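Local coordinates for putative phosphosugar isomerases (Salmonella typhimurium LT2, PDB 3FKJ), which is a putative phosphosugar isomerase that probably binds a phosphorylated sugar through its SIS fold, at residues A[281-284]-A[285-289]. Sequence-based numbering, arbitrary orientation.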
ATOM      1  N   ILE A 281      -8.682  13.018  14.032  1.00 31.98           N
ATOM      2  CA  ILE A 281      -8.563  14.410  14.436  1.00 31.66           C
ATOM      3  C   ILE A 281      -8.897  14.555  15.924  1.00 32.73           C
ATOM      4  O   ILE A 281      -8.129  15.130  16.664  1.00 32.51           O
ATOM      5  CB  ILE A 281      -9.490  15.329  13.596  1.00 32.87           C
ATOM      6  CG1 ILE A 281      -9.054  15.342  12.128  1.00 34.93           C
ATOM      7  CG2 ILE A 281      -9.512  16.769  14.127  1.00 27.42           C
ATOM      8  CD1 ILE A 281     -10.177  15.857  11.205  1.00 32.14           C
ATOM      9  N   ARG A 282     -10.024  13.997  16.350  1.00 32.64           N
ATOM     10  CA  ARG A 282     -10.430  14.042  17.740  1.00 33.02           C
ATOM     11  C   ARG A 282      -9.357  13.493  18.659  1.00 32.68           C
ATOM     12  O   ARG A 282      -9.062  14.091  19.694  1.00 33.31           O
ATOM     13  CB  ARG A 282     -11.738  13.276  17.957  1.00 32.56           C
ATOM     14  CG  ARG A 282     -12.926  13.884  17.215  1.00 38.67           C
ATOM     15  CD  ARG A 282     -14.255  13.301  17.688  1.00 39.07           C
ATOM     16  NE  ARG A 282     -14.338  11.847  17.468  1.00 44.36           N
ATOM     17  CZ  ARG A 282     -14.847  11.254  16.386  1.00 42.08           C
ATOM     18  NH1 ARG A 282     -15.351  11.968  15.382  1.00 40.80           N
ATOM     19  NH2 ARG A 282     -14.864   9.925  16.313  1.00 41.69           N
ATOM     20  N   PHE A 283      -8.779  12.358  18.281  1.00 30.65           N
ATOM     21  CA  PHE A 283      -7.760  11.720  19.095  1.00 30.57           C
ATOM     22  C   PHE A 283      -6.448  12.532  19.111  1.00 30.38           C
ATOM     23  O   PHE A 283      -5.890  12.793  20.187  1.00 31.44           O
ATOM     24  CB  PHE A 283      -7.471  10.296  18.600  1.00 30.75           C
ATOM     25  CG  PHE A 283      -6.433   9.585  19.429  1.00 28.20           C
ATOM     26  CD1 PHE A 283      -6.814   8.747  20.470  1.00 31.92           C
ATOM     27  CD2 PHE A 283      -5.077   9.786  19.202  1.00 27.43           C
ATOM     28  CE1 PHE A 283      -5.867   8.113  21.248  1.00 29.95           C
ATOM     29  CE2 PHE A 283      -4.132   9.151  19.988  1.00 24.36           C
ATOM     30  CZ  PHE A 283      -4.521   8.299  20.975  1.00 31.48           C
ATOM     31  N   ILE A 284      -5.947  12.897  17.932  1.00 32.12           N
ATOM     32  CA  ILE A 284      -4.716  13.712  17.832  1.00 30.03           C
ATOM     33  C   ILE A 284      -4.837  15.021  18.654  1.00 31.38           C
ATOM     34  O   ILE A 284      -3.878  15.452  19.286  1.00 27.38           O
ATOM     35  CB  ILE A 284      -4.352  14.064  16.373  1.00 29.26           C
ATOM     36  CG1 ILE A 284      -4.135  12.802  15.503  1.00 31.27           C
ATOM     37  CG2 ILE A 284      -3.096  14.924  16.326  1.00 27.36           C
ATOM     38  CD1 ILE A 284      -4.216  13.096  14.034  1.00 28.02           C
ATOM     39  N   GLU A 285      -6.011  15.640  18.640  1.00 33.38           N
ATOM     40  CA  GLU A 285      -6.241  16.864  19.419  1.00 35.36           C
ATOM     41  C   GLU A 285      -6.396  16.585  20.910  1.00 35.69           C
ATOM     42  O   GLU A 285      -5.928  17.369  21.734  1.00 38.60           O
ATOM     43  CB  GLU A 285      -7.449  17.626  18.872  1.00 34.99           C
ATOM     44  CG  GLU A 285      -7.179  18.149  17.466  1.00 36.11           C
ATOM     45  CD  GLU A 285      -8.296  19.008  16.878  1.00 42.32           C
ATOM     46  OE1 GLU A 285      -9.426  19.036  17.445  1.00 43.75           O
ATOM     47  OE2 GLU A 285      -8.027  19.648  15.827  1.00 38.81           O
ATOM     48  N   ARG A 286      -7.034  15.469  21.260  1.00 35.77           N
ATOM     49  CA  ARG A 286      -7.174  15.070  22.664  1.00 37.51           C
ATOM     50  C   ARG A 286      -5.798  14.827  23.274  1.00 36.87           C
ATOM     51  O   ARG A 286      -5.612  15.015  24.471  1.00 35.56           O
ATOM     52  CB  ARG A 286      -8.053  13.806  22.810  1.00 38.47           C
ATOM     53  CG  ARG A 286      -8.390  13.407  24.263  1.00 43.45           C
ATOM     54  CD  ARG A 286      -9.247  12.111  24.406  1.00 54.78           C
ATOM     55  NE  ARG A 286     -10.384  12.040  23.471  1.00 60.76           N
ATOM     56  CZ  ARG A 286     -10.626  11.050  22.594  1.00 68.89           C
ATOM     57  NH1 ARG A 286      -9.839   9.975  22.502  1.00 69.76           N
ATOM     58  NH2 ARG A 286     -11.689  11.127  21.795  1.00 67.56           N
ATOM     59  N   TYR A 287      -4.824  14.411  22.462  1.00 36.55           N
ATOM     60  CA  TYR A 287      -3.502  14.113  23.005  1.00 35.56           C
ATOM     61  C   TYR A 287      -2.442  15.129  22.599  1.00 35.02           C
ATOM     62  O   TYR A 287      -1.245  14.907  22.749  1.00 35.21           O
ATOM     63  CB  TYR A 287      -3.160  12.642  22.765  1.00 35.50           C
ATOM     64  CG  TYR A 287      -4.106  11.790  23.576  1.00 36.50           C
ATOM     65  CD1 TYR A 287      -3.931  11.651  24.959  1.00 37.77           C
ATOM     66  CD2 TYR A 287      -5.226  11.206  22.997  1.00 35.83           C
ATOM     67  CE1 TYR A 287      -4.832  10.906  25.742  1.00 39.25           C
ATOM     68  CE2 TYR A 287      -6.133  10.466  23.768  1.00 37.11           C
ATOM     69  CZ  TYR A 287      -5.926  10.308  25.132  1.00 38.43           C
ATOM     70  OH  TYR A 287      -6.806   9.574  25.902  1.00 37.57           O
ATOM     71  N   GLN A 288      -2.932  16.288  22.162  1.00 34.80           N
ATOM     72  CA  GLN A 288      -2.111  17.447  21.861  1.00 36.32           C
ATOM     73  C   GLN A 288      -0.998  17.133  20.873  1.00 35.65           C
ATOM     74  O   GLN A 288       0.124  17.609  21.030  1.00 37.11           O
ATOM     75  CB  GLN A 288      -1.496  18.041  23.139  1.00 38.26           C
ATOM     76  CG  GLN A 288      -2.469  18.515  24.169  1.00 43.13           C
ATOM     77  CD  GLN A 288      -1.950  18.258  25.567  1.00 49.39           C
ATOM     78  OE1 GLN A 288      -0.835  18.663  25.935  1.00 42.86           O
ATOM     79  NE2 GLN A 288      -2.748  17.563  26.353  1.00 48.21           N
ATOM     80  N   GLY A 289      -1.304  16.339  19.849  1.00 34.56           N
ATOM     81  CA  GLY A 289      -0.414  16.226  18.738  1.00 32.81           C
ATOM     82  C   GLY A 289      -0.323  17.548  18.009  1.00 33.70           C
ATOM     83  O   GLY A 289      -1.221  18.384  18.104  1.00 33.73           O
TER
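Ile281, Arg282, Phe283 and Ile284 offer four carbonyls in turn to the last backbone N-H groups of helix 274-286 and the turn after it. Ile281 O takes Glu285 N at 2.9 Å, and Arg282 O takes Arg286 N at 2.9 Å. Phe283 O receives Tyr287 N at 3.0 Å; this last bond of the regular helical series is less straight, with 136° at the hydrogen. The pattern then changes. Ile284 O accepts from five residues on instead of four, from Gly289 N at 2.8 Å, while Gln288 N makes a weak bond of 3.2 Å back to Glu285 O. Gln288 has positive phi, which turns the chain back so that Gly289 N meets Ile284 O. The Gln288 backbone also hydrogen-bonds with Gly261.

Among the side chains, Phe283 and Tyr287 make the main contact. Tyr287 CD2 sits over the centre of the Phe283 ring, and Tyr287 CE2 lies 3.5 Å from Phe283 CE1. The planes are 42° apart, neither stacked nor edge-to-face. Phe283 CG is anti to the backbone N (chi1 -179°), which swings the ring toward the end of the helix. Tyr341 of the second subunit meets both rings edge-to-face. Glu285 runs alongside Ile281, its OE2 3.7 Å from Ile281 CG2.

Ile281 and Ile284 also pack on Leu291. The two bonds that end the helix, with Gln288 as C-prime residue, form a Schellman motif, which closes helix 274-286 of the beta-alpha-beta unit 263-268, 274-286, 290-295.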